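Long-range contacts in dihydrodipicolinate reductase N-terminus domain-containing protein (Mycobacterium smegmatis, PDB 6IAQ), which binds NADP and probably acts as an amine dehydrogenase, of a native family used for the asymmetric reductive amination of ketones: residues T138-N147 and T302-R313; V170-T179 and A234-I242. All blocks are in the same frame, centred on the assembly; numbering follows the deposited sequence.

Contact 1: residues T138-N147 and T302-R313; sequences TGYQDTFWVN and TQTTTCTQMVNR. With NAP (NADP nicotinamide-adenine-dinucleotide phosphate), chain F.
Thr302 CG2 sits over one face of the Tyr140 ring, 3.8 Å from the ring centroid and close to the normal, a CH-pi contact. Thr305 OG1, whose hydrogen bond goes to Pro301 O, lies at the edge of that ring near its plane. The Phe144 ring turns an edge to Gln309 NE2, with ring and amide planes nearly perpendicular. The guanidinium of Arg313 meets the Asp142 carboxylate edge to edge, the planes 17° apart: NE reaches OD2 (2.8 Å, 175°) and NH2 reaches OD1 (3.0 Å), each on a syn lone pair. Around this side-on salt bridge, OD2 also accepts from Thr138 OG1 on its anti lone pair and OD1 from Asn147 ND2; four donors, two on each oxygen, thus hold the carboxylate nearly coplanar with the guanidinium and restrict its rotation.

Gln309, its chain extended beyond CG, carries its amide to the start of helix 141-153. There Gln309 OE1 takes Thr143 N in the carbonyl plane at 2.8 Å and Thr143 OG1 from above that plane. On the other side of the amide, Gln309 NE2 donates to Tyr140 O (3.1 Å) and to Thr305 O, which fixes the amide's orientation.

The same turn binds the nicotinamide carboxamide: Tyr140 N donates to NAP O7N, and NAP N7N to Gln141 OE1. Thr306 CG2 stands 3.2 Å from NAP C4N, the hydride-carrying carbon of nicotinamide cofactors.

The axes of the short helical segments 141-147 and 302-312 pass 9.7 Å apart at 100°. Behind the latter, Cys307 and Met310 pack on helix 17-28; Trp145 and Thr302 touch strand 158-169, and Thr308 and Asn312 bond to residues 154-156 of the second subunit.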
loop_
_atom_site.group_PDB
_atom_site.type_symbol
_atom_site.label_atom_id
_atom_site.label_comp_id
_atom_site.label_asym_id
_atom_site.label_seq_id
_atom_site.Cartn_x
_atom_site.Cartn_y
_atom_site.Cartn_z
ATOM N N THR A 138 -6.640 3.139 -15.143
ATOM C CA THR A 138 -6.789 2.984 -13.680
ATOM C C THR A 138 -8.150 2.337 -13.405
ATOM O O THR A 138 -8.696 1.685 -14.313
ATOM C CB THR A 138 -6.541 4.319 -12.987
ATOM O OG1 THR A 138 -6.710 4.190 -11.576
ATOM C CG2 THR A 138 -7.456 5.408 -13.493
ATOM N N GLY A 139 -8.646 2.508 -12.183
ATOM C CA GLY A 139 -9.848 1.829 -11.676
ATOM C C GLY A 139 -9.525 1.024 -10.434
ATOM O O GLY A 139 -8.512 1.369 -9.703
ATOM N N TYR A 140 -10.338 -0.007 -10.187
ATOM C CA TYR A 140 -10.278 -0.806 -8.932
ATOM C C TYR A 140 -8.860 -1.367 -8.746
ATOM O O TYR A 140 -8.292 -1.303 -7.623
ATOM C CB TYR A 140 -11.313 -1.933 -8.959
ATOM C CG TYR A 140 -11.165 -2.847 -7.763
ATOM C CD1 TYR A 140 -11.434 -2.380 -6.487
ATOM C CD2 TYR A 140 -10.653 -4.122 -7.905
ATOM C CE1 TYR A 140 -11.230 -3.168 -5.375
ATOM C CE2 TYR A 140 -10.488 -4.948 -6.805
ATOM C CZ TYR A 140 -10.756 -4.457 -5.537
ATOM O OH TYR A 140 -10.577 -5.266 -4.452
ATOM N N GLN A 141 -8.286 -1.892 -9.817
ATOM C CA GLN A 141 -7.035 -2.705 -9.789
ATOM C C GLN A 141 -5.871 -1.858 -9.268
ATOM O O GLN A 141 -4.925 -2.454 -8.687
ATOM C CB GLN A 141 -6.646 -3.279 -11.152
ATOM C CG GLN A 141 -7.809 -3.680 -12.064
ATOM C CD GLN A 141 -8.089 -2.554 -13.025
ATOM O OE1 GLN A 141 -8.459 -1.464 -12.593
ATOM N NE2 GLN A 141 -7.752 -2.764 -14.305
ATOM N N ASP A 142 -5.895 -0.545 -9.500
ATOM C CA ASP A 142 -4.750 0.386 -9.293
ATOM C C ASP A 142 -4.121 0.122 -7.899
ATOM O O ASP A 142 -2.932 -0.192 -7.823
ATOM C CB ASP A 142 -5.248 1.815 -9.475
ATOM C CG ASP A 142 -4.244 2.939 -9.357
ATOM O OD1 ASP A 142 -3.223 2.769 -8.642
ATOM O OD2 ASP A 142 -4.527 4.017 -9.964
ATOM N N THR A 143 -4.905 0.260 -6.843
ATOM C CA THR A 143 -4.485 -0.025 -5.453
ATOM C C THR A 143 -4.590 -1.523 -5.154
ATOM O O THR A 143 -3.577 -2.120 -4.740
ATOM C CB THR A 143 -5.283 0.802 -4.453
ATOM O OG1 THR A 143 -5.086 2.171 -4.727
ATOM C CG2 THR A 143 -4.864 0.518 -3.035
ATOM N N PHE A 144 -5.759 -2.143 -5.341
ATOM C CA PHE A 144 -6.089 -3.433 -4.665
ATOM C C PHE A 144 -5.419 -4.625 -5.333
ATOM O O PHE A 144 -5.242 -5.632 -4.639
ATOM C CB PHE A 144 -7.601 -3.585 -4.549
ATOM C CG PHE A 144 -8.191 -2.570 -3.604
ATOM C CD1 PHE A 144 -8.052 -2.717 -2.231
ATOM C CD2 PHE A 144 -8.811 -1.429 -4.092
ATOM C CE1 PHE A 144 -8.585 -1.763 -1.373
ATOM C CE2 PHE A 144 -9.308 -0.466 -3.236
ATOM C CZ PHE A 144 -9.180 -0.621 -1.870
ATOM N N TRP A 145 -5.023 -4.524 -6.607
ATOM C CA TRP A 145 -4.383 -5.660 -7.313
ATOM C C TRP A 145 -2.941 -5.325 -7.721
ATOM O O TRP A 145 -2.228 -6.281 -8.066
ATOM C CB TRP A 145 -5.207 -6.146 -8.511
ATOM C CG TRP A 145 -6.564 -6.667 -8.177
ATOM C CD1 TRP A 145 -7.020 -7.060 -6.950
ATOM C CD2 TRP A 145 -7.645 -6.888 -9.093
ATOM N NE1 TRP A 145 -8.310 -7.510 -7.041
ATOM C CE2 TRP A 145 -8.734 -7.389 -8.340
ATOM C CE3 TRP A 145 -7.831 -6.632 -10.459
ATOM C CZ2 TRP A 145 -9.983 -7.647 -8.911
ATOM C CZ3 TRP A 145 -9.051 -6.943 -11.036
ATOM C CH2 TRP A 145 -10.119 -7.426 -10.270
ATOM N N VAL A 146 -2.523 -4.061 -7.692
ATOM C CA VAL A 146 -1.157 -3.688 -8.149
ATOM C C VAL A 146 -0.369 -2.996 -7.035
ATOM O O VAL A 146 0.528 -3.660 -6.475
ATOM C CB VAL A 146 -1.202 -2.847 -9.434
ATOM C CG1 VAL A 146 0.199 -2.452 -9.879
ATOM C CG2 VAL A 146 -1.980 -3.544 -10.545
ATOM N N ASN A 147 -0.640 -1.725 -6.724
ATOM C CA ASN A 147 0.248 -0.905 -5.869
ATOM C C ASN A 147 0.287 -1.430 -4.401
ATOM O O ASN A 147 1.390 -1.404 -3.787
ATOM C CB ASN A 147 -0.110 0.573 -5.944
ATOM C CG ASN A 147 0.378 1.202 -7.254
ATOM O OD1 ASN A 147 1.568 1.261 -7.488
ATOM N ND2 ASN A 147 -0.506 1.632 -8.143
ATOM N N THR A 302 -15.662 -2.613 -4.348
ATOM C CA THR A 302 -15.080 -2.593 -5.716
ATOM C C THR A 302 -15.705 -1.442 -6.523
ATOM O O THR A 302 -14.989 -0.686 -7.129
ATOM C CB THR A 302 -15.286 -3.941 -6.409
ATOM O OG1 THR A 302 -14.859 -4.970 -5.512
ATOM C CG2 THR A 302 -14.560 -4.053 -7.742
ATOM N N GLN A 303 -17.019 -1.344 -6.544
ATOM C CA GLN A 303 -17.746 -0.339 -7.350
ATOM C C GLN A 303 -17.294 1.069 -6.938
ATOM O O GLN A 303 -16.941 1.862 -7.799
ATOM C CB GLN A 303 -19.257 -0.508 -7.163
ATOM C CG GLN A 303 -20.070 0.375 -8.105
ATOM C CD GLN A 303 -21.462 0.606 -7.580
ATOM O OE1 GLN A 303 -21.653 1.311 -6.597
ATOM N NE2 GLN A 303 -22.441 0.011 -8.230
ATOM N N THR A 304 -17.328 1.404 -5.661
ATOM C CA THR A 304 -17.028 2.784 -5.240
ATOM C C THR A 304 -15.557 3.075 -5.539
ATOM O O THR A 304 -15.297 4.185 -6.060
ATOM C CB THR A 304 -17.377 3.049 -3.777
ATOM O OG1 THR A 304 -18.721 2.653 -3.535
ATOM C CG2 THR A 304 -17.196 4.504 -3.399
ATOM N N THR A 305 -14.630 2.164 -5.219
ATOM C CA THR A 305 -13.172 2.437 -5.328
ATOM C C THR A 305 -12.734 2.345 -6.798
ATOM O O THR A 305 -11.643 2.861 -7.131
ATOM C CB THR A 305 -12.324 1.556 -4.404
ATOM O OG1 THR A 305 -12.484 0.179 -4.768
ATOM C CG2 THR A 305 -12.657 1.755 -2.936
ATOM N N THR A 306 -13.518 1.746 -7.686
ATOM C CA THR A 306 -13.275 1.910 -9.138
ATOM C C THR A 306 -13.281 3.416 -9.449
ATOM O O THR A 306 -12.345 3.945 -10.098
ATOM C CB THR A 306 -14.333 1.192 -9.973
ATOM O OG1 THR A 306 -14.176 -0.212 -9.847
ATOM C CG2 THR A 306 -14.283 1.580 -11.431
ATOM N N CYS A 307 -14.294 4.102 -8.953
ATOM C CA CYS A 307 -14.619 5.512 -9.324
ATOM C C CYS A 307 -13.705 6.468 -8.544
ATOM O O CYS A 307 -13.143 7.375 -9.172
ATOM C CB CYS A 307 -16.100 5.753 -9.076
ATOM S SG CYS A 307 -17.100 4.688 -10.148
ATOM N N THR A 308 -13.514 6.243 -7.237
ATOM C CA THR A 308 -12.636 7.101 -6.388
ATOM C C THR A 308 -11.211 7.040 -6.914
ATOM O O THR A 308 -10.557 8.079 -6.927
ATOM C CB THR A 308 -12.616 6.708 -4.909
ATOM O OG1 THR A 308 -12.103 5.369 -4.798
ATOM C CG2 THR A 308 -13.980 6.883 -4.292
ATOM N N GLN A 309 -10.742 5.880 -7.367
ATOM C CA GLN A 309 -9.337 5.786 -7.815
ATOM C C GLN A 309 -9.148 6.570 -9.111
ATOM O O GLN A 309 -8.158 7.320 -9.192
ATOM C CB GLN A 309 -8.894 4.337 -7.866
ATOM C CG GLN A 309 -8.705 3.771 -6.461
ATOM C CD GLN A 309 -8.250 2.344 -6.523
ATOM O OE1 GLN A 309 -7.064 2.065 -6.611
ATOM N NE2 GLN A 309 -9.203 1.437 -6.502
ATOM N N MET A 310 -10.052 6.438 -10.085
ATOM C CA MET A 310 -9.937 7.214 -11.347
ATOM C C MET A 310 -9.986 8.705 -11.009
ATOM O O MET A 310 -9.192 9.452 -11.550
ATOM C CB MET A 310 -11.037 6.870 -12.368
ATOM C CG MET A 310 -10.877 7.673 -13.648
ATOM S SD MET A 310 -11.666 6.902 -15.113
ATOM C CE MET A 310 -13.348 7.037 -14.524
ATOM N N VAL A 311 -10.896 9.134 -10.157
ATOM C CA VAL A 311 -11.036 10.572 -9.781
ATOM C C VAL A 311 -9.752 11.048 -9.099
ATOM O O VAL A 311 -9.185 12.067 -9.561
ATOM C CB VAL A 311 -12.288 10.805 -8.931
ATOM C CG1 VAL A 311 -12.329 12.206 -8.325
ATOM C CG2 VAL A 311 -13.543 10.543 -9.754
ATOM N N ASN A 312 -9.279 10.315 -8.085
ATOM C CA ASN A 312 -8.132 10.741 -7.238
ATOM C C ASN A 312 -6.866 10.683 -8.101
ATOM O O ASN A 312 -5.881 11.368 -7.734
ATOM C CB ASN A 312 -8.039 9.928 -5.944
ATOM C CG ASN A 312 -9.220 10.136 -5.007
ATOM O OD1 ASN A 312 -9.990 11.090 -5.153
ATOM N ND2 ASN A 312 -9.386 9.241 -4.036
ATOM N N ARG A 313 -6.893 9.973 -9.240
ATOM C CA ARG A 313 -5.741 9.940 -10.180
ATOM C C ARG A 313 -5.684 11.189 -11.086
ATOM O O ARG A 313 -4.633 11.424 -11.703
ATOM C CB ARG A 313 -5.763 8.692 -11.066
ATOM C CG ARG A 313 -5.181 7.423 -10.462
ATOM C CD ARG A 313 -3.780 7.625 -9.930
ATOM N NE ARG A 313 -3.154 6.395 -9.488
ATOM C CZ ARG A 313 -2.000 6.344 -8.812
ATOM N NH1 ARG A 313 -1.331 7.462 -8.493
ATOM N NH2 ARG A 313 -1.515 5.169 -8.463
HETATM P PA NAP F . -21.908 0.786 -18.981
HETATM O O1A NAP F . -22.851 1.198 -17.952
HETATM O O2A NAP F . -22.266 -0.197 -20.136
HETATM O O5B NAP F . -21.326 2.164 -19.636
HETATM C C5B NAP F . -20.604 2.193 -20.874
HETATM C C4B NAP F . -20.853 3.544 -21.533
HETATM O O4B NAP F . -20.107 3.679 -22.739
HETATM C C3B NAP F . -22.333 3.823 -21.909
HETATM O O3B NAP F . -22.611 5.124 -21.335
HETATM C C2B NAP F . -22.383 3.929 -23.431
HETATM O O2B NAP F . -23.249 4.978 -23.918
HETATM C C1B NAP F . -20.981 4.397 -23.670
HETATM N N9A NAP F . -20.408 4.174 -24.996
HETATM C C8A NAP F . -20.222 3.020 -25.667
HETATM N N7A NAP F . -19.578 3.295 -26.807
HETATM C C5A NAP F . -19.287 4.617 -26.806
HETATM C C6A NAP F . -18.594 5.593 -27.685
HETATM N N6A NAP F . -18.052 5.212 -28.835
HETATM N N1A NAP F . -18.536 6.868 -27.304
HETATM C C2A NAP F . -19.054 7.323 -26.144
HETATM N N3A NAP F . -19.700 6.513 -25.276
HETATM C C4A NAP F . -19.844 5.198 -25.611
HETATM O O3 NAP F . -20.556 0.114 -18.328
HETATM P PN NAP F . -19.805 0.627 -16.942
HETATM O O1N NAP F . -20.153 -0.211 -15.751
HETATM O O2N NAP F . -19.914 2.104 -16.799
HETATM O O5D NAP F . -18.374 0.180 -17.497
HETATM C C5D NAP F . -17.648 0.815 -18.557
HETATM C C4D NAP F . -16.302 0.206 -18.836
HETATM O O4D NAP F . -15.462 0.424 -17.655
HETATM C C3D NAP F . -16.410 -1.265 -19.126
HETATM O O3D NAP F . -15.570 -1.675 -20.190
HETATM C C2D NAP F . -15.950 -1.903 -17.809
HETATM O O2D NAP F . -15.447 -3.223 -18.059
HETATM C C1D NAP F . -14.922 -0.848 -17.306
HETATM N N1N NAP F . -14.738 -0.912 -15.845
HETATM C C2N NAP F . -13.504 -0.990 -15.386
HETATM C C3N NAP F . -13.292 -1.114 -14.020
HETATM C C7N NAP F . -11.893 -1.155 -13.445
HETATM O O7N NAP F . -11.813 -1.427 -12.248
HETATM N N7N NAP F . -10.814 -0.868 -14.195
HETATM C C4N NAP F . -14.391 -1.139 -13.162
HETATM C C5N NAP F . -15.683 -1.051 -13.669
HETATM C C6N NAP F . -15.810 -0.932 -15.031
HETATM P P2B NAP F . -24.827 4.970 -23.671
HETATM O O1X NAP F . -25.079 5.184 -22.207
HETATM O O2X NAP F . -25.322 6.243 -24.355
HETATM O O3X NAP F . -25.164 3.617 -24.307
#

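Contact 2: residues V170-T179 and A234-I242; sequences VDDFGPELAT and AMRSEALGI. With NAP (NADP nicotinamide-adenine-dinucleotide phosphate), chain F.
A single carboxylate, that of Asp171, accepts three hydrogen bonds from the 237-239 turn, two of them from backbone N-H groups that come from above its plane. Glu238 N meets Asp171 OD2 at 2.8 Å, 46° out of the plane, and Ala239 N meets Asp171 OD1 at 3.0 Å, 67° out. Ser237 OG comes to Asp171 OD1 at 2.9 Å on the syn lone pair; with OG anti to its own backbone N (chi1 171°), the hydroxyl faces this oxygen. The turn is closed by a G1 beta bulge, in which Gly241 and Ile242 both face Ser237.

Apolar contacts continue beside the carboxylate. Ala239 CB nestles against Val170 CG1 (4.2 Å) and Ala178 CB (3.9 Å), while Leu240 lays CG 3.7 Å from Ala178 CB and CD2 near Pro175.

On the cofactor side, Gly174 N donates to NAP O1N (2.8 Å) and Glu176 N to NAP O2A (2.9 Å), so the N-terminal end of helix 175-180 holds the pyrophosphate. Gly174 is the N-cap of this helix.

The loop end of the hairpin, Ser237 to Leu240, thus packs against the 3-10 turn and helix 175-180 that follow strand 158-169, with Val170 and Asp171 also touching Val274.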
loop_
_atom_site.group_PDB
_atom_site.type_symbol
_atom_site.label_atom_id
_atom_site.label_comp_id
_atom_site.label_asym_id
_atom_site.label_seq_id
_atom_site.Cartn_x
_atom_site.Cartn_y
_atom_site.Cartn_z
ATOM N N VAL A 170 -21.064 -8.584 -11.339
ATOM C CA VAL A 170 -21.608 -8.018 -12.602
ATOM C C VAL A 170 -22.663 -6.944 -12.307
ATOM O O VAL A 170 -22.666 -5.915 -12.969
ATOM C CB VAL A 170 -22.175 -9.139 -13.491
ATOM C CG1 VAL A 170 -23.119 -8.597 -14.551
ATOM C CG2 VAL A 170 -21.053 -9.904 -14.123
ATOM N N ASP A 171 -23.567 -7.183 -11.356
ATOM C CA ASP A 171 -24.739 -6.294 -11.150
ATOM C C ASP A 171 -24.335 -4.997 -10.444
ATOM O O ASP A 171 -25.204 -4.155 -10.262
ATOM C CB ASP A 171 -25.870 -7.037 -10.425
ATOM C CG ASP A 171 -26.771 -7.775 -11.420
ATOM O OD1 ASP A 171 -26.449 -7.787 -12.627
ATOM O OD2 ASP A 171 -27.787 -8.341 -10.972
ATOM N N ASP A 172 -23.070 -4.829 -10.062
ATOM C CA ASP A 172 -22.547 -3.525 -9.572
ATOM C C ASP A 172 -22.193 -2.619 -10.764
ATOM O O ASP A 172 -21.922 -1.449 -10.513
ATOM C CB ASP A 172 -21.308 -3.688 -8.680
ATOM C CG ASP A 172 -21.592 -4.119 -7.251
ATOM O OD1 ASP A 172 -22.773 -4.083 -6.825
ATOM O OD2 ASP A 172 -20.613 -4.471 -6.553
ATOM N N PHE A 173 -22.170 -3.145 -11.991
ATOM C CA PHE A 173 -21.645 -2.454 -13.201
ATOM C C PHE A 173 -22.690 -2.515 -14.318
ATOM O O PHE A 173 -23.795 -3.066 -14.103
ATOM C CB PHE A 173 -20.314 -3.090 -13.618
ATOM C CG PHE A 173 -19.344 -3.147 -12.467
ATOM C CD1 PHE A 173 -18.722 -1.989 -12.008
ATOM C CD2 PHE A 173 -19.105 -4.336 -11.808
ATOM C CE1 PHE A 173 -17.857 -2.038 -10.922
ATOM C CE2 PHE A 173 -18.246 -4.384 -10.715
ATOM C CZ PHE A 173 -17.631 -3.235 -10.275
ATOM N N GLY A 174 -22.356 -1.934 -15.475
ATOM C CA GLY A 174 -23.325 -1.698 -16.553
ATOM C C GLY A 174 -23.316 -2.783 -17.616
ATOM O O GLY A 174 -22.535 -3.741 -17.560
ATOM N N PRO A 175 -24.198 -2.633 -18.637
ATOM C CA PRO A 175 -24.346 -3.628 -19.703
ATOM C C PRO A 175 -23.079 -3.982 -20.486
ATOM O O PRO A 175 -22.968 -5.141 -20.948
ATOM C CB PRO A 175 -25.340 -2.965 -20.677
ATOM C CG PRO A 175 -26.109 -1.987 -19.828
ATOM C CD PRO A 175 -25.127 -1.504 -18.780
ATOM N N GLU A 176 -22.162 -3.020 -20.669
ATOM C CA GLU A 176 -20.923 -3.289 -21.446
ATOM C C GLU A 176 -20.215 -4.472 -20.767
ATOM O O GLU A 176 -19.797 -5.399 -21.468
ATOM C CB GLU A 176 -20.030 -2.047 -21.525
ATOM C CG GLU A 176 -18.655 -2.327 -22.120
ATOM C CD GLU A 176 -18.641 -2.621 -23.612
ATOM O OE1 GLU A 176 -19.584 -2.203 -24.280
ATOM O OE2 GLU A 176 -17.731 -3.301 -24.085
ATOM N N LEU A 177 -20.048 -4.425 -19.451
ATOM C CA LEU A 177 -19.244 -5.444 -18.717
ATOM C C LEU A 177 -20.059 -6.739 -18.589
ATOM O O LEU A 177 -19.490 -7.795 -18.823
ATOM C CB LEU A 177 -18.826 -4.876 -17.358
ATOM C CG LEU A 177 -17.905 -5.753 -16.515
ATOM C CD1 LEU A 177 -16.750 -6.312 -17.320
ATOM C CD2 LEU A 177 -17.407 -4.987 -15.309
ATOM N N ALA A 178 -21.358 -6.637 -18.317
ATOM C CA ALA A 178 -22.283 -7.795 -18.152
ATOM C C ALA A 178 -22.290 -8.608 -19.447
ATOM O O ALA A 178 -22.111 -9.828 -19.402
ATOM C CB ALA A 178 -23.665 -7.333 -17.746
ATOM N N THR A 179 -22.387 -7.942 -20.589
ATOM C CA THR A 179 -22.364 -8.614 -21.911
ATOM C C THR A 179 -20.989 -9.239 -22.149
ATOM O O THR A 179 -20.933 -10.359 -22.634
ATOM C CB THR A 179 -22.753 -7.639 -23.029
ATOM O OG1 THR A 179 -24.051 -7.167 -22.689
ATOM C CG2 THR A 179 -22.739 -8.286 -24.393
ATOM N N ALA A 234 -32.690 -20.218 -10.258
ATOM C CA ALA A 234 -33.222 -19.021 -10.946
ATOM C C ALA A 234 -32.671 -17.754 -10.268
ATOM O O ALA A 234 -32.695 -17.656 -9.033
ATOM C CB ALA A 234 -34.727 -19.041 -10.957
ATOM N N MET A 235 -32.148 -16.834 -11.068
ATOM C CA MET A 235 -31.603 -15.521 -10.623
ATOM C C MET A 235 -32.074 -14.449 -11.603
ATOM O O MET A 235 -32.684 -14.774 -12.629
ATOM C CB MET A 235 -30.072 -15.496 -10.647
ATOM C CG MET A 235 -29.441 -16.763 -10.213
ATOM S SD MET A 235 -27.656 -16.721 -10.286
ATOM C CE MET A 235 -27.281 -15.199 -9.400
ATOM N N ARG A 236 -31.726 -13.210 -11.330
ATOM C CA ARG A 236 -32.014 -12.042 -12.180
ATOM C C ARG A 236 -30.717 -11.234 -12.255
ATOM O O ARG A 236 -30.026 -11.157 -11.232
ATOM C CB ARG A 236 -33.168 -11.210 -11.601
ATOM C CG ARG A 236 -33.617 -10.123 -12.564
ATOM C CD ARG A 236 -34.973 -9.528 -12.316
ATOM N NE ARG A 236 -35.511 -9.033 -13.583
ATOM C CZ ARG A 236 -35.204 -7.873 -14.140
ATOM N NH1 ARG A 236 -35.742 -7.534 -15.295
ATOM N NH2 ARG A 236 -34.363 -7.043 -13.543
ATOM N N SER A 237 -30.365 -10.730 -13.431
ATOM C CA SER A 237 -29.275 -9.739 -13.613
ATOM C C SER A 237 -29.917 -8.371 -13.735
ATOM O O SER A 237 -30.596 -8.121 -14.752
ATOM C CB SER A 237 -28.430 -10.031 -14.815
ATOM O OG SER A 237 -27.544 -8.949 -15.067
ATOM N N GLU A 238 -29.739 -7.522 -12.730
ATOM C CA GLU A 238 -30.172 -6.104 -12.791
ATOM C C GLU A 238 -29.375 -5.385 -13.886
ATOM O O GLU A 238 -29.927 -4.450 -14.501
ATOM C CB GLU A 238 -30.065 -5.441 -11.417
ATOM C CG GLU A 238 -31.102 -5.955 -10.435
ATOM C CD GLU A 238 -32.530 -5.969 -10.962
ATOM O OE1 GLU A 238 -33.203 -7.016 -10.812
ATOM O OE2 GLU A 238 -32.970 -4.942 -11.530
ATOM N N ALA A 239 -28.132 -5.773 -14.159
ATOM C CA ALA A 239 -27.303 -5.055 -15.157
ATOM C C ALA A 239 -27.937 -5.189 -16.553
ATOM O O ALA A 239 -27.882 -4.212 -17.313
ATOM C CB ALA A 239 -25.884 -5.556 -15.147
ATOM N N LEU A 240 -28.480 -6.362 -16.898
ATOM C CA LEU A 240 -29.073 -6.604 -18.242
ATOM C C LEU A 240 -30.607 -6.605 -18.202
ATOM O O LEU A 240 -31.210 -6.602 -19.270
ATOM C CB LEU A 240 -28.486 -7.902 -18.802
ATOM C CG LEU A 240 -27.012 -7.802 -19.203
ATOM C CD1 LEU A 240 -26.460 -9.138 -19.636
ATOM C CD2 LEU A 240 -26.804 -6.774 -20.294
ATOM N N GLY A 241 -31.218 -6.524 -17.028
ATOM C CA GLY A 241 -32.671 -6.664 -16.840
ATOM C C GLY A 241 -33.184 -7.957 -17.437
ATOM O O GLY A 241 -34.203 -7.903 -18.118
ATOM N N ILE A 242 -32.509 -9.088 -17.190
ATOM C CA ILE A 242 -32.933 -10.417 -17.716
ATOM C C ILE A 242 -33.046 -11.411 -16.562
ATOM O O ILE A 242 -32.270 -11.307 -15.590
ATOM C CB ILE A 242 -31.999 -10.936 -18.822
ATOM C CG1 ILE A 242 -30.578 -11.193 -18.309
ATOM C CG2 ILE A 242 -32.018 -9.995 -20.020
ATOM C CD1 ILE A 242 -29.641 -11.801 -19.333
HETATM P PA NAP F . -21.908 0.786 -18.981
HETATM O O1A NAP F . -22.851 1.198 -17.952
HETATM O O2A NAP F . -22.266 -0.197 -20.136
HETATM O O5B NAP F . -21.326 2.164 -19.636
HETATM C C5B NAP F . -20.604 2.193 -20.874
HETATM C C4B NAP F . -20.853 3.544 -21.533
HETATM O O4B NAP F . -20.107 3.679 -22.739
HETATM C C3B NAP F . -22.333 3.823 -21.909
HETATM O O3B NAP F . -22.611 5.124 -21.335
HETATM C C2B NAP F . -22.383 3.929 -23.431
HETATM O O2B NAP F . -23.249 4.978 -23.918
HETATM C C1B NAP F . -20.981 4.397 -23.670
HETATM N N9A NAP F . -20.408 4.174 -24.996
HETATM C C8A NAP F . -20.222 3.020 -25.667
HETATM N N7A NAP F . -19.578 3.295 -26.807
HETATM C C5A NAP F . -19.287 4.617 -26.806
HETATM C C6A NAP F . -18.594 5.593 -27.685
HETATM N N6A NAP F . -18.052 5.212 -28.835
HETATM N N1A NAP F . -18.536 6.868 -27.304
HETATM C C2A NAP F . -19.054 7.323 -26.144
HETATM N N3A NAP F . -19.700 6.513 -25.276
HETATM C C4A NAP F . -19.844 5.198 -25.611
HETATM O O3 NAP F . -20.556 0.114 -18.328
HETATM P PN NAP F . -19.805 0.627 -16.942
HETATM O O1N NAP F . -20.153 -0.211 -15.751
HETATM O O2N NAP F . -19.914 2.104 -16.799
HETATM O O5D NAP F . -18.374 0.180 -17.497
HETATM C C5D NAP F . -17.648 0.815 -18.557
HETATM C C4D NAP F . -16.302 0.206 -18.836
HETATM O O4D NAP F . -15.462 0.424 -17.655
HETATM C C3D NAP F . -16.410 -1.265 -19.126
HETATM O O3D NAP F . -15.570 -1.675 -20.190
HETATM C C2D NAP F . -15.950 -1.903 -17.809
HETATM O O2D NAP F . -15.447 -3.223 -18.059
HETATM C C1D NAP F . -14.922 -0.848 -17.306
HETATM N N1N NAP F . -14.738 -0.912 -15.845
HETATM C C2N NAP F . -13.504 -0.990 -15.386
HETATM C C3N NAP F . -13.292 -1.114 -14.020
HETATM C C7N NAP F . -11.893 -1.155 -13.445
HETATM O O7N NAP F . -11.813 -1.427 -12.248
HETATM N N7N NAP F . -10.814 -0.868 -14.195
HETATM C C4N NAP F . -14.391 -1.139 -13.162
HETATM C C5N NAP F . -15.683 -1.051 -13.669
HETATM C C6N NAP F . -15.810 -0.932 -15.031
HETATM P P2B NAP F . -24.827 4.970 -23.671
HETATM O O1X NAP F . -25.079 5.184 -22.207
HETATM O O2X NAP F . -25.322 6.243 -24.355
HETATM O O3X NAP F . -25.164 3.617 -24.307
#

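Overall arrangement
From the N terminus, the chain first builds most of the parallel Rossmann-type sheet, and strand 134-137 leads directly into 138-147. Contact 1 closes a loop of 154 residues, joining the start of helix 141-153 to helix 302-312. Contact 2 is nested inside that loop: it closes a smaller one of 54 residues, from the end of strand 158-169 to the hairpin 235-244. Their centres lie 21 Å apart, yet they meet where Gln303 NE2 comes 2.8 Å from Asp172 O, a probable hydrogen bond, and where Phe173 packs on Thr302 and Thr306. Both touch NADP, contact 1 at the nicotinamide, contact 2 mainly at the pyrophosphate.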